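Local coordinates for YjbQ family protein (Sulfolobus tokodaii, PDB 1VE0) that is of unknown function but binds zinc and belongs to the UPF0047 (YjbQ) family, at residues A[21-26]-A[111-116]; A[41-46]-A[124-129]; A[45-50]-A[117-122]. One frame throughout, in Å; residues are numbered along the deposited sequence.

Interaction 1. Residues A[21-26]-A[111-116]; sequences ITEQVS and WQRIIL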
loop_
_atom_site.group_PDB
_atom_site.type_symbol
_atom_site.label_atom_id
_atom_site.label_comp_id
_atom_site.label_asym_id
_atom_site.label_seq_id
_atom_site.Cartn_x
_atom_site.Cartn_y
_atom_site.Cartn_z
ATOM N N ILE A 21 -10.726 8.769 -10.907
ATOM C CA ILE A 21 -11.959 7.999 -10.783
ATOM C C ILE A 21 -12.771 8.341 -9.544
ATOM O O ILE A 21 -13.684 7.614 -9.174
ATOM C CB ILE A 21 -11.665 6.469 -10.782
ATOM C CG1 ILE A 21 -10.666 6.120 -9.665
ATOM C CG2 ILE A 21 -11.089 6.059 -12.131
ATOM C CD1 ILE A 21 -10.450 4.616 -9.479
ATOM N N THR A 22 -12.442 9.462 -8.910
ATOM C CA THR A 22 -13.129 9.883 -7.692
ATOM C C THR A 22 -14.657 9.912 -7.792
ATOM O O THR A 22 -15.351 9.402 -6.914
ATOM C CB THR A 22 -12.667 11.281 -7.260
ATOM O OG1 THR A 22 -11.237 11.360 -7.333
ATOM C CG2 THR A 22 -13.113 11.564 -5.831
ATOM N N GLU A 23 -15.187 10.511 -8.851
ATOM C CA GLU A 23 -16.641 10.594 -8.998
ATOM C C GLU A 23 -17.308 9.220 -9.045
ATOM O O GLU A 23 -18.353 9.007 -8.409
ATOM C CB GLU A 23 -17.011 11.399 -10.254
ATOM C CG GLU A 23 -16.390 12.790 -10.299
ATOM C CD GLU A 23 -16.786 13.652 -9.102
ATOM O OE1 GLU A 23 -16.077 14.649 -8.816
ATOM O OE2 GLU A 23 -17.813 13.341 -8.453
ATOM N N GLN A 24 -16.718 8.291 -9.792
ATOM C CA GLN A 24 -17.281 6.947 -9.894
ATOM C C GLN A 24 -17.219 6.249 -8.545
ATOM O O GLN A 24 -18.118 5.479 -8.198
ATOM C CB GLN A 24 -16.536 6.102 -10.938
ATOM C CG GLN A 24 -16.584 6.661 -12.361
ATOM C CD GLN A 24 -15.364 7.506 -12.699
ATOM O OE1 GLN A 24 -15.042 8.477 -12.004
ATOM N NE2 GLN A 24 -14.677 7.139 -13.772
ATOM N N VAL A 25 -16.162 6.502 -7.779
ATOM C CA VAL A 25 -16.081 5.876 -6.467
ATOM C C VAL A 25 -17.122 6.478 -5.516
ATOM O O VAL A 25 -17.698 5.756 -4.699
ATOM C CB VAL A 25 -14.669 6.008 -5.825
ATOM C CG1 VAL A 25 -14.694 5.428 -4.415
ATOM C CG2 VAL A 25 -13.642 5.237 -6.648
ATOM N N SER A 26 -17.379 7.784 -5.612
ATOM C CA SER A 26 -18.369 8.384 -4.716
ATOM C C SER A 26 -19.750 7.781 -4.963
ATOM O O SER A 26 -20.551 7.648 -4.040
ATOM C CB SER A 26 -18.405 9.920 -4.856
ATOM O OG SER A 26 -18.734 10.321 -6.169
ATOM N N TRP A 111 -6.460 18.243 -1.521
ATOM C CA TRP A 111 -5.927 17.859 -2.820
ATOM C C TRP A 111 -6.023 16.375 -3.185
ATOM O O TRP A 111 -5.441 15.968 -4.182
ATOM C CB TRP A 111 -4.458 18.295 -2.914
ATOM C CG TRP A 111 -4.229 19.714 -2.482
ATOM C CD1 TRP A 111 -3.567 20.132 -1.364
ATOM C CD2 TRP A 111 -4.709 20.901 -3.134
ATOM N NE1 TRP A 111 -3.607 21.510 -1.274
ATOM C CE2 TRP A 111 -4.302 22.006 -2.346
ATOM C CE3 TRP A 111 -5.446 21.139 -4.303
ATOM C CZ2 TRP A 111 -4.607 23.329 -2.691
ATOM C CZ3 TRP A 111 -5.751 22.463 -4.645
ATOM C CH2 TRP A 111 -5.331 23.537 -3.839
ATOM N N GLN A 112 -6.758 15.581 -2.409
ATOM C CA GLN A 112 -6.863 14.149 -2.696
ATOM C C GLN A 112 -7.924 13.720 -3.689
ATOM O O GLN A 112 -9.099 14.088 -3.587
ATOM C CB GLN A 112 -7.093 13.331 -1.420
ATOM C CG GLN A 112 -5.926 13.235 -0.481
ATOM C CD GLN A 112 -6.225 12.295 0.658
ATOM O OE1 GLN A 112 -7.305 12.356 1.261
ATOM N NE2 GLN A 112 -5.276 11.411 0.968
ATOM N N ARG A 113 -7.496 12.899 -4.635
ATOM C CA ARG A 113 -8.382 12.340 -5.639
ATOM C C ARG A 113 -7.982 10.864 -5.740
ATOM O O ARG A 113 -6.862 10.491 -5.412
ATOM C CB ARG A 113 -8.177 13.035 -6.990
ATOM C CG ARG A 113 -8.437 14.560 -6.958
ATOM C CD ARG A 113 -9.888 14.890 -6.666
ATOM N NE ARG A 113 -10.761 14.560 -7.789
ATOM C CZ ARG A 113 -12.070 14.805 -7.822
ATOM N NH1 ARG A 113 -12.781 14.467 -8.890
ATOM N NH2 ARG A 113 -12.676 15.389 -6.789
ATOM N N ILE A 114 -8.912 10.029 -6.161
ATOM C CA ILE A 114 -8.646 8.608 -6.310
ATOM C C ILE A 114 -8.216 8.476 -7.762
ATOM O O ILE A 114 -8.951 8.847 -8.667
ATOM C CB ILE A 114 -9.913 7.803 -6.023
ATOM C CG1 ILE A 114 -10.382 8.122 -4.593
ATOM C CG2 ILE A 114 -9.626 6.292 -6.185
ATOM C CD1 ILE A 114 -11.701 7.487 -4.209
ATOM N N ILE A 115 -7.013 7.965 -7.979
ATOM C CA ILE A 115 -6.483 7.856 -9.331
ATOM C C ILE A 115 -6.112 6.450 -9.781
ATOM O O ILE A 115 -5.471 5.704 -9.036
ATOM C CB ILE A 115 -5.221 8.747 -9.451
ATOM C CG1 ILE A 115 -5.599 10.209 -9.182
ATOM C CG2 ILE A 115 -4.576 8.571 -10.819
ATOM C CD1 ILE A 115 -4.427 11.090 -8.822
ATOM N N LEU A 116 -6.514 6.083 -11.000
ATOM C CA LEU A 116 -6.124 4.777 -11.541
ATOM C C LEU A 116 -4.903 5.016 -12.434
ATOM O O LEU A 116 -4.933 5.883 -13.296
ATOM C CB LEU A 116 -7.252 4.148 -12.370
ATOM C CG LEU A 116 -6.850 2.971 -13.283
ATOM C CD1 LEU A 116 -6.369 1.794 -12.458
ATOM C CD2 LEU A 116 -8.039 2.557 -14.123
#
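Thr22 OG1 and Arg113 meet where the first turn of helix 22-28 lies against strand 113-118, the middle strand of a three-stranded antiparallel sheet. Ile21, the N-cap residue of that helix, extends the pairing of strand 17-20 with 113-118: its N donates to Ile114 O at 2.9 Å. Ile114 N in turn donates to Thr22 OG1, also at 2.9 Å, a reach suited to the short, branched threonine, whose hydroxyl is further bonded to Asp20.

Arg113 rides over this hydroxyl. Its CB starts 3.5 Å from Thr22 OG1; CG is set beside the backbone N (chi1 -59°), and bends at chi2 and chi3 then turn the chain toward the helix. CD passes the same oxygen. NE comes close to it as well, but the angle is too poor for a hydrogen bond, because Thr22 OG1 stands above one face of the guanidinium; NE pairs instead with Asp20 in a salt bridge. CZ sits 3.6 Å from Thr22 CB, and NH2 brushes Thr22 CG2. NH1, at the tip, points to Glu23 OE1 at 3.3 Å, a weak but nearly straight bond (169°) and part of a salt bridge at the guanidinium edge, the carboxylate plane being turned 49° from it. A long, jointed arginine can thus serve two acids along the partly exposed border of the contact.

Beneath this polar layer the residues are branched and apolar. Ile114 faces the helix, and Leu106 packs against both it and Val25. The two branches of Ile114 divide the work. CG2 lies crosswise against Ile21 CG1 at 3.6 Å. The longer branch reaches Val25, and its CD1 lies 3.6 Å from Val25 CG1.

Interaction 2. Residues A[41-46]-A[124-129]; sequences VKHTTC and TRTVLV. With SO4 (sulfate ion), chain B.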
loop_
_atom_site.group_PDB
_atom_site.type_symbol
_atom_site.label_atom_id
_atom_site.label_comp_id
_atom_site.label_asym_id
_atom_site.label_seq_id
_atom_site.Cartn_x
_atom_site.Cartn_y
_atom_site.Cartn_z
ATOM N N VAL A 41 -8.504 -3.078 -7.640
ATOM C CA VAL A 41 -8.581 -3.547 -9.021
ATOM C C VAL A 41 -8.132 -4.994 -8.936
ATOM O O VAL A 41 -7.208 -5.320 -8.188
ATOM C CB VAL A 41 -7.673 -2.782 -10.019
ATOM C CG1 VAL A 41 -8.251 -1.393 -10.272
ATOM C CG2 VAL A 41 -6.215 -2.727 -9.507
ATOM N N LYS A 42 -8.802 -5.874 -9.664
ATOM C CA LYS A 42 -8.415 -7.274 -9.655
ATOM C C LYS A 42 -7.454 -7.496 -10.809
ATOM O O LYS A 42 -7.327 -8.609 -11.322
ATOM C CB LYS A 42 -9.638 -8.179 -9.807
ATOM C CG LYS A 42 -10.685 -8.014 -8.720
ATOM C CD LYS A 42 -11.854 -8.956 -8.984
ATOM C CE LYS A 42 -13.055 -8.632 -8.136
ATOM N NZ LYS A 42 -14.189 -9.559 -8.458
ATOM N N HIS A 43 -6.775 -6.422 -11.205
ATOM C CA HIS A 43 -5.802 -6.453 -12.296
ATOM C C HIS A 43 -4.389 -6.515 -11.725
ATOM O O HIS A 43 -4.175 -6.159 -10.567
ATOM C CB HIS A 43 -5.937 -5.190 -13.141
ATOM C CG HIS A 43 -7.261 -5.058 -13.816
ATOM N ND1 HIS A 43 -7.721 -5.979 -14.731
ATOM C CD2 HIS A 43 -8.214 -4.097 -13.734
ATOM C CE1 HIS A 43 -8.902 -5.592 -15.187
ATOM N NE2 HIS A 43 -9.223 -4.453 -14.596
ATOM N N THR A 44 -3.425 -6.940 -12.538
ATOM C CA THR A 44 -2.049 -7.026 -12.076
ATOM C C THR A 44 -1.148 -6.026 -12.779
ATOM O O THR A 44 0.030 -5.931 -12.458
ATOM C CB THR A 44 -1.447 -8.434 -12.310
ATOM O OG1 THR A 44 -1.428 -8.710 -13.714
ATOM C CG2 THR A 44 -2.260 -9.502 -11.604
ATOM N N THR A 45 -1.678 -5.286 -13.749
ATOM C CA THR A 45 -0.832 -4.335 -14.466
ATOM C C THR A 45 -1.270 -2.888 -14.415
ATOM O O THR A 45 -0.842 -2.071 -15.228
ATOM C CB THR A 45 -0.650 -4.734 -15.940
ATOM O OG1 THR A 45 -1.930 -4.990 -16.519
ATOM C CG2 THR A 45 0.245 -5.970 -16.049
ATOM N N CYS A 46 -2.151 -2.575 -13.481
ATOM C CA CYS A 46 -2.554 -1.186 -13.279
ATOM C C CYS A 46 -2.642 -1.066 -11.754
ATOM O O CYS A 46 -2.726 -2.087 -11.066
ATOM C CB CYS A 46 -3.883 -0.859 -14.004
ATOM S SG CYS A 46 -5.369 -1.715 -13.475
ATOM N N THR A 124 -9.960 -1.842 -21.017
ATOM C CA THR A 124 -11.128 -1.514 -20.218
ATOM C C THR A 124 -10.750 -2.109 -18.871
ATOM O O THR A 124 -10.557 -3.319 -18.750
ATOM C CB THR A 124 -12.419 -2.174 -20.733
ATOM O OG1 THR A 124 -12.823 -1.537 -21.951
ATOM C CG2 THR A 124 -13.540 -2.017 -19.704
ATOM N N ARG A 125 -10.595 -1.246 -17.875
ATOM C CA ARG A 125 -10.227 -1.695 -16.549
ATOM C C ARG A 125 -11.427 -1.686 -15.635
ATOM O O ARG A 125 -12.275 -0.792 -15.700
ATOM C CB ARG A 125 -9.135 -0.795 -15.963
ATOM C CG ARG A 125 -7.845 -0.801 -16.765
ATOM C CD ARG A 125 -7.279 -2.222 -16.870
ATOM N NE ARG A 125 -5.866 -2.208 -17.238
ATOM C CZ ARG A 125 -5.041 -3.232 -17.040
ATOM N NH1 ARG A 125 -3.767 -3.143 -17.395
ATOM N NH2 ARG A 125 -5.496 -4.349 -16.482
ATOM N N THR A 126 -11.495 -2.683 -14.768
ATOM C CA THR A 126 -12.602 -2.762 -13.835
ATOM C C THR A 126 -12.134 -2.379 -12.439
ATOM O O THR A 126 -11.081 -2.830 -11.986
ATOM C CB THR A 126 -13.167 -4.181 -13.783
ATOM O OG1 THR A 126 -13.656 -4.539 -15.080
ATOM C CG2 THR A 126 -14.304 -4.268 -12.766
ATOM N N VAL A 127 -12.912 -1.540 -11.767
ATOM C CA VAL A 127 -12.587 -1.137 -10.406
ATOM C C VAL A 127 -13.653 -1.649 -9.449
ATOM O O VAL A 127 -14.847 -1.453 -9.672
ATOM C CB VAL A 127 -12.515 0.405 -10.258
ATOM C CG1 VAL A 127 -12.239 0.778 -8.792
ATOM C CG2 VAL A 127 -11.420 0.963 -11.150
ATOM N N LEU A 128 -13.232 -2.342 -8.401
ATOM C CA LEU A 128 -14.181 -2.810 -7.397
ATOM C C LEU A 128 -14.099 -1.902 -6.164
ATOM O O LEU A 128 -13.001 -1.632 -5.650
ATOM C CB LEU A 128 -13.862 -4.251 -6.976
ATOM C CG LEU A 128 -14.468 -4.728 -5.652
ATOM C CD1 LEU A 128 -15.995 -4.844 -5.756
ATOM C CD2 LEU A 128 -13.851 -6.072 -5.282
ATOM N N VAL A 129 -15.245 -1.402 -5.714
ATOM C CA VAL A 129 -15.286 -0.587 -4.509
ATOM C C VAL A 129 -16.069 -1.419 -3.498
ATOM O O VAL A 129 -17.280 -1.640 -3.631
ATOM C CB VAL A 129 -15.989 0.770 -4.723
ATOM C CG1 VAL A 129 -15.938 1.576 -3.415
ATOM C CG2 VAL A 129 -15.297 1.553 -5.856
HETATM S S SO4 B . -4.367 -7.935 -15.755
HETATM O O1 SO4 B . -5.827 -8.032 -15.973
HETATM O O2 SO4 B . -4.019 -6.574 -15.339
HETATM O O3 SO4 B . -3.683 -8.247 -17.021
HETATM O O4 SO4 B . -3.956 -8.882 -14.698
HETATM O O HOH W 1 -10.930 -5.298 -11.211
#
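Sulfate oxygen O2 is gripped from both segments: Arg125 NH2 and Thr45 OG1 each donate to it at 2.9 Å, and the backbone N atoms of Thr44 and Thr45 add two more bonds. Thr45 OG1 also accepts Arg125 NH1 at 2.7 Å, the hydroxyl oxygen lying close to the guanidinium plane. With OG1 turned between the backbone N and the carbonyl carbon (chi1 50°), the threonine hydroxyl can link arginine and anion.

Cys46 SG rests over one face of the same guanidinium, while Arg125 CD leans on the face of the His43 ring, 3.9 Å from its centroid, as a CH-pi contact. The two nitrogens of His43 work in opposite senses: NE2 accepts Thr126 N at 2.9 Å exactly in the ring plane, and ND1 donates to sulfate O1 at 3.1 Å. Bonds at both ends fix the ring's rotation.

Farther along, where loop 42-45 leaves strand 35-41, a water bridges Lys42 N and Thr126 O.

Arg123 completes the grip on the sulfate, probably an ion from the crystallisation liquor. Thr45's side chain lies about 5 Å from a bound zinc, so this pocket of N-H and hydroxyl donors is consistent with a site for an anionic group beside the metal.

Interaction 3. Residues A[45-50]-A[117-122]; sequences TCAIII and LEFDGP. With SO4 (sulfate ion), chain B.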
loop_
_atom_site.group_PDB
_atom_site.type_symbol
_atom_site.label_atom_id
_atom_site.label_comp_id
_atom_site.label_asym_id
_atom_site.label_seq_id
_atom_site.Cartn_x
_atom_site.Cartn_y
_atom_site.Cartn_z
ATOM N N THR A 45 -1.678 -5.286 -13.749
ATOM C CA THR A 45 -0.832 -4.335 -14.466
ATOM C C THR A 45 -1.270 -2.888 -14.415
ATOM O O THR A 45 -0.842 -2.071 -15.228
ATOM C CB THR A 45 -0.650 -4.734 -15.940
ATOM O OG1 THR A 45 -1.930 -4.990 -16.519
ATOM C CG2 THR A 45 0.245 -5.970 -16.049
ATOM N N CYS A 46 -2.151 -2.575 -13.481
ATOM C CA CYS A 46 -2.554 -1.186 -13.279
ATOM C C CYS A 46 -2.642 -1.066 -11.754
ATOM O O CYS A 46 -2.726 -2.087 -11.066
ATOM C CB CYS A 46 -3.883 -0.859 -14.004
ATOM S SG CYS A 46 -5.369 -1.715 -13.475
ATOM N N ALA A 47 -2.562 0.149 -11.222
ATOM C CA ALA A 47 -2.613 0.338 -9.780
ATOM C C ALA A 47 -3.498 1.507 -9.369
ATOM O O ALA A 47 -3.953 2.284 -10.217
ATOM C CB ALA A 47 -1.207 0.541 -9.244
ATOM N N ILE A 48 -3.737 1.618 -8.062
ATOM C CA ILE A 48 -4.575 2.679 -7.497
ATOM C C ILE A 48 -3.740 3.493 -6.513
ATOM O O ILE A 48 -2.996 2.930 -5.712
ATOM C CB ILE A 48 -5.803 2.096 -6.702
ATOM C CG1 ILE A 48 -6.754 1.330 -7.638
ATOM C CG2 ILE A 48 -6.559 3.219 -5.989
ATOM C CD1 ILE A 48 -7.444 2.186 -8.706
ATOM N N ILE A 49 -3.840 4.815 -6.597
ATOM C CA ILE A 49 -3.132 5.701 -5.680
ATOM C C ILE A 49 -4.135 6.769 -5.291
ATOM O O ILE A 49 -5.134 6.946 -5.992
ATOM C CB ILE A 49 -1.927 6.460 -6.330
ATOM C CG1 ILE A 49 -2.430 7.412 -7.429
ATOM C CG2 ILE A 49 -0.905 5.482 -6.897
ATOM C CD1 ILE A 49 -1.338 8.277 -8.039
ATOM N N ILE A 50 -3.891 7.437 -4.162
ATOM C CA ILE A 50 -4.732 8.549 -3.720
ATOM C C ILE A 50 -3.786 9.745 -3.723
ATOM O O ILE A 50 -2.873 9.809 -2.903
ATOM C CB ILE A 50 -5.263 8.396 -2.271
ATOM C CG1 ILE A 50 -5.976 7.060 -2.088
ATOM C CG2 ILE A 50 -6.231 9.556 -1.944
ATOM C CD1 ILE A 50 -7.116 6.824 -3.058
ATOM N N LEU A 117 -3.826 4.264 -12.210
ATOM C CA LEU A 117 -2.610 4.398 -13.011
ATOM C C LEU A 117 -2.515 3.153 -13.882
ATOM O O LEU A 117 -2.554 2.028 -13.383
ATOM C CB LEU A 117 -1.357 4.530 -12.120
ATOM C CG LEU A 117 -1.210 5.809 -11.264
ATOM C CD1 LEU A 117 0.131 5.758 -10.512
ATOM C CD2 LEU A 117 -1.255 7.065 -12.156
ATOM N N GLU A 118 -2.413 3.376 -15.186
ATOM C CA GLU A 118 -2.353 2.315 -16.190
ATOM C C GLU A 118 -0.937 2.228 -16.748
ATOM O O GLU A 118 -0.340 3.244 -17.096
ATOM C CB GLU A 118 -3.356 2.656 -17.303
ATOM C CG GLU A 118 -3.295 1.812 -18.568
ATOM C CD GLU A 118 -3.697 0.376 -18.344
ATOM O OE1 GLU A 118 -2.846 -0.398 -17.852
ATOM O OE2 GLU A 118 -4.865 0.025 -18.652
ATOM N N PHE A 119 -0.402 1.012 -16.828
ATOM C CA PHE A 119 0.942 0.804 -17.345
ATOM C C PHE A 119 0.955 -0.200 -18.489
ATOM O O PHE A 119 2.010 -0.480 -19.040
ATOM C CB PHE A 119 1.873 0.306 -16.230
ATOM C CG PHE A 119 1.819 1.145 -14.982
ATOM C CD1 PHE A 119 1.173 0.676 -13.843
ATOM C CD2 PHE A 119 2.375 2.417 -14.960
ATOM C CE1 PHE A 119 1.080 1.465 -12.700
ATOM C CE2 PHE A 119 2.285 3.217 -13.820
ATOM C CZ PHE A 119 1.637 2.738 -12.694
ATOM N N ASP A 120 -0.212 -0.741 -18.834
ATOM C CA ASP A 120 -0.313 -1.731 -19.907
ATOM C C ASP A 120 -1.595 -1.539 -20.725
ATOM O O ASP A 120 -2.270 -2.513 -21.072
ATOM C CB ASP A 120 -0.299 -3.152 -19.323
ATOM C CG ASP A 120 -0.096 -4.228 -20.393
ATOM O OD1 ASP A 120 -0.536 -5.380 -20.187
ATOM O OD2 ASP A 120 0.517 -3.925 -21.433
ATOM N N GLY A 121 -1.933 -0.284 -21.019
ATOM C CA GLY A 121 -3.134 0.001 -21.792
ATOM C C GLY A 121 -2.873 -0.032 -23.296
ATOM O O GLY A 121 -1.781 -0.384 -23.717
ATOM N N PRO A 122 -3.862 0.304 -24.135
ATOM C CA PRO A 122 -5.221 0.713 -23.760
ATOM C C PRO A 122 -6.067 -0.501 -23.396
ATOM O O PRO A 122 -5.961 -1.544 -24.029
ATOM C CB PRO A 122 -5.723 1.420 -25.016
ATOM C CG PRO A 122 -5.021 0.669 -26.118
ATOM C CD PRO A 122 -3.623 0.508 -25.577
HETATM S S SO4 B . -4.367 -7.935 -15.755
HETATM O O1 SO4 B . -5.827 -8.032 -15.973
HETATM O O2 SO4 B . -4.019 -6.574 -15.339
HETATM O O3 SO4 B . -3.683 -8.247 -17.021
HETATM O O4 SO4 B . -3.956 -8.882 -14.698
#
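The Phe119 ring presents its edge to Thr45 O, with CD1 3.7 Å away, and one face to the end of strand 113-118, where Leu117 C lies above the plane. Ala47 CB touches Phe119 CE1 at 4.2 Å, its small side chain leaving the aromatic room. Ala86 and Ser90 of helix 84-93 and Ala65 of helix 55-68, also small, pack on this ring too. The carboxylate of Glu118 is met from above its plane: Asp120 N donates to OE1 at 2.8 Å and so holds the turn after the strand. Glu118 OE2 is bonded to Arg125 NE and Thr12 OG1. If Glu118 were an alanine, Arg125 NE would probably lose its acid and Asp120 N its acceptor, leaving the guanidinium less firmly set on its NE side.

Strands 46-51 and 113-118 run antiparallel in the three-stranded sheet. Ala47 and Leu117 form a hydrogen-bonded pair, with Ala47 N to Leu117 O 2.9 Å and Leu117 N to Ala47 O 2.8 Å; Cys46 and Glu118 form the adjoining non-hydrogen-bonded pair on the face turned to Arg125. On the other face, apolar side chains meet helix 55-68. There Leu117 CD1 touches both CG2 and CD1 of Ile49, each at 3.8 Å, with CG1 of the isoleucine set between its backbone N and carbonyl carbon (chi1 64°). Phe61 covers the pair.

Just past strand 113-118 and before 46-51, Asp120 CB packs 3.7 Å from Thr45 OG1. Asp120 OD1 accepts from Asn83 ND2, a second-shell bond to a zinc ligand, and is salt-bridged to Arg123.

In the fold
All three contacts are largely buried, yet their chemistry changes with place. Interactions 1 and 3 share strand 113-118: interaction 1 uses its beginning to receive a helix start, interaction 3 its end to pair with strand 46-51, and Ile115 N probably bonds to Ile49 O between them. Interaction 1 has an apolar interior with a few backbone and hydroxyl bonds, and charges at its rim. Interaction 3 combines backbone pairing and an apolar face with a polar end close to the zinc ligands. Interaction 2, built round an anion, brings in strand 124-133 of the five-stranded sheet; it shares Thr45 and Cys46 with interaction 3, and the Arg125-Glu118 salt bridge joins them. Leu116 of interaction 1 packs on Cys46 and Arg125.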